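Adhesion G-protein coupled receptor G6 (Danio rerio, PDB 6V55) is an adhesion G-protein-coupled receptor, probably acting in myelination through a large calcium-binding extracellular region. Local coordinates at residues F683-L693 against W734-W745. Numbering follows the deposited sequence.
Sequences FQDHQNNGLTL and WDFNLQNYSGGW. Unlike the reference sequence in segment 734-745: Trp745 (reference Cys).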
loop_
_atom_site.group_PDB
_atom_site.type_symbol
_atom_site.label_atom_id
_atom_site.label_comp_id
_atom_site.label_asym_id
_atom_site.label_seq_id
_atom_site.Cartn_x
_atom_site.Cartn_y
_atom_site.Cartn_z
ATOM N N PHE A 683 33.318 10.122 -21.667
ATOM C CA PHE A 683 34.559 10.455 -22.357
ATOM C C PHE A 683 35.670 9.460 -22.030
ATOM O O PHE A 683 36.840 9.832 -21.861
ATOM C CB PHE A 683 35.005 11.876 -22.015
ATOM C CG PHE A 683 33.992 12.936 -22.349
ATOM C CD1 PHE A 683 33.091 13.380 -21.383
ATOM C CD2 PHE A 683 33.947 13.499 -23.624
ATOM C CE1 PHE A 683 32.162 14.359 -21.677
ATOM C CE2 PHE A 683 33.012 14.486 -23.923
ATOM C CZ PHE A 683 32.117 14.912 -22.942
ATOM N N GLN A 684 35.320 8.180 -21.965
ATOM C CA GLN A 684 36.280 7.142 -21.616
ATOM C C GLN A 684 37.238 6.858 -22.770
ATOM O O GLN A 684 36.839 6.820 -23.939
ATOM C CB GLN A 684 35.541 5.870 -21.215
ATOM C CG GLN A 684 34.616 6.105 -20.038
ATOM C CD GLN A 684 33.898 4.861 -19.604
ATOM O OE1 GLN A 684 34.455 3.769 -19.655
ATOM N NE2 GLN A 684 32.667 5.017 -19.134
ATOM N N ASP A 685 38.512 6.671 -22.427
ATOM C CA ASP A 685 39.590 6.463 -23.391
ATOM C C ASP A 685 40.499 5.386 -22.813
ATOM O O ASP A 685 41.159 5.615 -21.790
ATOM C CB ASP A 685 40.359 7.763 -23.633
ATOM C CG ASP A 685 41.163 7.767 -24.930
ATOM O OD1 ASP A 685 41.591 6.698 -25.416
ATOM O OD2 ASP A 685 41.392 8.876 -25.464
ATOM N N HIS A 686 40.540 4.221 -23.462
ATOM C CA HIS A 686 41.426 3.144 -23.049
ATOM C C HIS A 686 42.749 3.135 -23.821
ATOM O O HIS A 686 43.523 2.180 -23.692
ATOM C CB HIS A 686 40.716 1.803 -23.196
ATOM C CG HIS A 686 39.598 1.602 -22.219
ATOM N ND1 HIS A 686 38.650 0.609 -22.367
ATOM C CD2 HIS A 686 39.273 2.268 -21.087
ATOM C CE1 HIS A 686 37.787 0.677 -21.369
ATOM N NE2 HIS A 686 38.142 1.674 -20.578
ATOM N N GLN A 687 43.022 4.172 -24.617
ATOM C CA GLN A 687 44.310 4.345 -25.277
ATOM C C GLN A 687 44.988 5.611 -24.765
ATOM O O GLN A 687 45.480 6.425 -25.546
ATOM C CB GLN A 687 44.132 4.394 -26.797
ATOM C CG GLN A 687 44.091 3.008 -27.438
ATOM C CD GLN A 687 43.748 3.037 -28.923
ATOM O OE1 GLN A 687 42.772 2.420 -29.352
ATOM N NE2 GLN A 687 44.557 3.741 -29.718
ATOM N N ASN A 688 45.017 5.794 -23.452
ATOM C CA ASN A 688 45.489 7.037 -22.864
ATOM C C ASN A 688 46.861 6.925 -22.227
ATOM O O ASN A 688 47.315 7.909 -21.627
ATOM C CB ASN A 688 44.487 7.534 -21.816
ATOM C CG ASN A 688 43.673 8.709 -22.311
ATOM O OD1 ASN A 688 43.950 9.256 -23.385
ATOM N ND2 ASN A 688 42.659 9.106 -21.535
ATOM N N ASN A 689 47.512 5.759 -22.344
ATOM C CA ASN A 689 48.746 5.388 -21.630
ATOM C C ASN A 689 48.645 5.605 -20.118
ATOM O O ASN A 689 49.568 6.106 -19.466
ATOM C CB ASN A 689 49.963 6.108 -22.200
ATOM C CG ASN A 689 51.225 5.362 -21.936
ATOM O OD1 ASN A 689 51.194 4.155 -21.687
ATOM N ND2 ASN A 689 52.343 6.065 -21.944
ATOM N N GLY A 690 47.500 5.242 -19.553
ATOM C CA GLY A 690 47.324 5.376 -18.128
ATOM C C GLY A 690 47.060 6.778 -17.627
ATOM O O GLY A 690 47.027 6.978 -16.408
ATOM N N LEU A 691 46.878 7.757 -18.513
ATOM C CA LEU A 691 46.526 9.101 -18.077
ATOM C C LEU A 691 45.050 9.100 -17.706
ATOM O O LEU A 691 44.219 8.623 -18.484
ATOM C CB LEU A 691 46.802 10.129 -19.186
ATOM C CG LEU A 691 48.205 10.686 -19.528
ATOM C CD1 LEU A 691 48.179 11.603 -20.773
ATOM C CD2 LEU A 691 48.866 11.409 -18.363
ATOM N N THR A 692 44.719 9.592 -16.513
ATOM C CA THR A 692 43.318 9.699 -16.106
ATOM C C THR A 692 42.830 11.119 -16.374
ATOM O O THR A 692 43.603 12.077 -16.275
ATOM C CB THR A 692 43.108 9.325 -14.626
ATOM O OG1 THR A 692 43.526 10.397 -13.767
ATOM C CG2 THR A 692 43.865 8.029 -14.256
ATOM N N LEU A 693 41.563 11.247 -16.767
ATOM C CA LEU A 693 40.979 12.565 -17.021
ATOM C C LEU A 693 40.567 13.174 -15.685
ATOM O O LEU A 693 39.589 12.736 -15.065
ATOM C CB LEU A 693 39.786 12.469 -17.974
ATOM C CG LEU A 693 38.900 13.719 -18.162
ATOM C CD1 LEU A 693 39.555 14.788 -19.034
ATOM C CD2 LEU A 693 37.538 13.343 -18.709
ATOM N N TRP A 734 38.297 16.259 -27.610
ATOM C CA TRP A 734 37.658 14.986 -27.954
ATOM C C TRP A 734 37.555 14.845 -29.471
ATOM O O TRP A 734 36.740 15.521 -30.108
ATOM C CB TRP A 734 36.269 14.857 -27.332
ATOM C CG TRP A 734 35.734 13.440 -27.470
ATOM C CD1 TRP A 734 34.809 12.977 -28.380
ATOM C CD2 TRP A 734 36.132 12.297 -26.697
ATOM N NE1 TRP A 734 34.604 11.621 -28.202
ATOM C CE2 TRP A 734 35.408 11.183 -27.181
ATOM C CE3 TRP A 734 37.033 12.109 -25.638
ATOM C CZ2 TRP A 734 35.553 9.912 -26.640
ATOM C CZ3 TRP A 734 37.173 10.841 -25.105
ATOM C CH2 TRP A 734 36.439 9.758 -25.608
ATOM N N ASP A 735 38.343 13.928 -30.041
ATOM C CA ASP A 735 38.396 13.690 -31.485
ATOM C C ASP A 735 37.507 12.496 -31.800
ATOM O O ASP A 735 37.861 11.356 -31.478
ATOM C CB ASP A 735 39.841 13.448 -31.934
ATOM C CG ASP A 735 40.037 13.463 -33.457
ATOM O OD1 ASP A 735 39.064 13.426 -34.258
ATOM O OD2 ASP A 735 41.220 13.528 -33.859
ATOM N N PHE A 736 36.397 12.752 -32.507
ATOM C CA PHE A 736 35.448 11.697 -32.873
ATOM C C PHE A 736 35.960 10.748 -33.951
ATOM O O PHE A 736 35.324 9.713 -34.184
ATOM C CB PHE A 736 34.140 12.314 -33.348
ATOM C CG PHE A 736 33.214 12.672 -32.233
ATOM C CD1 PHE A 736 32.588 11.675 -31.503
ATOM C CD2 PHE A 736 32.990 14.002 -31.901
ATOM C CE1 PHE A 736 31.753 11.997 -30.463
ATOM C CE2 PHE A 736 32.153 14.341 -30.862
ATOM C CZ PHE A 736 31.527 13.347 -30.141
ATOM N N ASN A 737 37.065 11.076 -34.623
ATOM C CA ASN A 737 37.599 10.248 -35.691
ATOM C C ASN A 737 38.550 9.170 -35.193
ATOM O O ASN A 737 38.822 8.215 -35.940
ATOM C CB ASN A 737 38.314 11.124 -36.720
ATOM C CG ASN A 737 37.350 11.864 -37.606
ATOM O OD1 ASN A 737 36.391 11.283 -38.108
ATOM N ND2 ASN A 737 37.575 13.164 -37.782
ATOM N N LEU A 738 39.052 9.301 -33.964
ATOM C CA LEU A 738 40.014 8.346 -33.437
ATOM C C LEU A 738 39.335 7.020 -33.133
ATOM O O LEU A 738 38.116 6.959 -32.964
ATOM C CB LEU A 738 40.671 8.902 -32.178
ATOM C CG LEU A 738 41.555 10.139 -32.360
ATOM C CD1 LEU A 738 42.310 10.448 -31.081
ATOM C CD2 LEU A 738 42.532 9.997 -33.517
ATOM N N GLN A 739 40.149 5.957 -33.132
ATOM C CA GLN A 739 39.797 4.584 -32.750
ATOM C C GLN A 739 38.617 4.038 -33.562
ATOM O O GLN A 739 37.573 3.684 -33.018
ATOM C CB GLN A 739 39.547 4.501 -31.244
ATOM C CG GLN A 739 40.724 5.054 -30.435
ATOM C CD GLN A 739 40.481 5.019 -28.932
ATOM O OE1 GLN A 739 39.774 4.137 -28.420
ATOM N NE2 GLN A 739 41.061 5.987 -28.217
ATOM N N ASN A 740 38.828 4.027 -34.886
ATOM C CA ASN A 740 37.882 3.596 -35.926
ATOM C C ASN A 740 36.545 4.328 -35.814
ATOM O O ASN A 740 35.471 3.710 -35.771
ATOM C CB ASN A 740 37.689 2.078 -35.927
ATOM C CG ASN A 740 37.164 1.569 -37.269
ATOM O OD1 ASN A 740 37.327 2.231 -38.304
ATOM N ND2 ASN A 740 36.500 0.415 -37.250
ATOM N N TYR A 741 36.656 5.660 -35.695
ATOM C CA TYR A 741 35.534 6.605 -35.668
ATOM C C TYR A 741 34.605 6.350 -34.476
ATOM O O TYR A 741 33.380 6.455 -34.578
ATOM C CB TYR A 741 34.781 6.604 -37.008
ATOM C CG TYR A 741 35.706 6.828 -38.179
ATOM C CD1 TYR A 741 36.178 8.112 -38.476
ATOM C CD2 TYR A 741 36.144 5.763 -38.966
ATOM C CE1 TYR A 741 37.045 8.336 -39.542
ATOM C CE2 TYR A 741 37.012 5.976 -40.030
ATOM C CZ TYR A 741 37.456 7.264 -40.316
ATOM O OH TYR A 741 38.325 7.477 -41.381
ATOM N N SER A 742 35.203 5.979 -33.337
ATOM C CA SER A 742 34.495 5.869 -32.070
ATOM C C SER A 742 34.802 7.000 -31.102
ATOM O O SER A 742 33.935 7.360 -30.308
ATOM C CB SER A 742 34.818 4.538 -31.379
ATOM O OG SER A 742 36.034 4.618 -30.655
ATOM N N GLY A 743 36.008 7.569 -31.140
ATOM C CA GLY A 743 36.314 8.703 -30.289
ATOM C C GLY A 743 37.428 8.490 -29.283
ATOM O O GLY A 743 37.569 7.407 -28.701
ATOM N N GLY A 744 38.220 9.535 -29.070
ATOM C CA GLY A 744 39.308 9.511 -28.108
ATOM C C GLY A 744 39.835 10.913 -27.920
ATOM O O GLY A 744 39.506 11.825 -28.685
ATOM N N TRP A 745 40.633 11.089 -26.862
ATOM C CA TRP A 745 41.258 12.384 -26.611
ATOM C C TRP A 745 42.386 12.603 -27.604
ATOM O O TRP A 745 43.023 11.656 -28.075
ATOM C CB TRP A 745 41.803 12.492 -25.181
ATOM C CG TRP A 745 40.729 12.574 -24.117
ATOM C CD1 TRP A 745 40.469 11.647 -23.149
ATOM C CD2 TRP A 745 39.779 13.639 -23.916
ATOM N NE1 TRP A 745 39.416 12.065 -22.369
ATOM C CE2 TRP A 745 38.976 13.280 -22.822
ATOM C CE3 TRP A 745 39.519 14.851 -24.573
ATOM C CZ2 TRP A 745 37.951 14.086 -22.361
ATOM C CZ3 TRP A 745 38.494 15.658 -24.106
ATOM C CH2 TRP A 745 37.729 15.273 -23.010
HETATM O O HOH W 1 38.891 10.163 -20.165
HETATM O O HOH W 2 43.511 9.201 -27.265
#
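Asp685 and Phe683 meet Trp745, Trp734 and Gln739 where a loop packs on a β-hairpin of the GPS motif, part of the GAIN domain of adhesion receptors. The loop joins strand 671-677 to strand 697-701. The hairpin strands 730-735 and 744-746 are linked by a short, weakly bonded helix.

Polar contacts centre on the Asp685 carboxylate. Its CG lies opposite the backbone N (chi1 -160°), which brings both oxygens to the hairpin. OD2 accepts from Trp745 N at 2.7 Å, a nearly straight bond of 165° that arrives almost in line with the C-O bond. OD1 accepts from Gln739 NE2 at 2.9 Å. It also takes Gln687 N at 3.0 Å, closing an Asx turn. These two donors approach from opposite faces of the carboxylate plane. OD1 lies close to the Gln739 amide plane, although the carboxylate is turned well away from it. An alanine here would lose the three N-H bonds and one water contact, and would probably leave Trp745 N without its acceptor and the Gln739 amide free to turn. The side-chain amides of Gln687 and Gln739 stack, approaching from opposite directions.

Phe683 points a ring edge, through CD2, at one face of Trp734, in a T-shaped pair with centroids 5.6 Å apart and planes at 81°. Trp745, a cysteine in the reference sequence, is nearly parallel to Phe683, but the rings barely overlap. Its CZ2 is 3.7 Å from Phe683 CB, and Leu693 CD2 also touches CZ2. Within the hairpin, Trp734 CE3 sits over the centre of a Trp745 face.

One bridging water donates to both Asp685 OD2 and Trp745 O. The other, in the plane of the Trp745 ring, accepts from Trp745 NE1 at 3.0 Å and donates to Phe683 O at 2.7 Å.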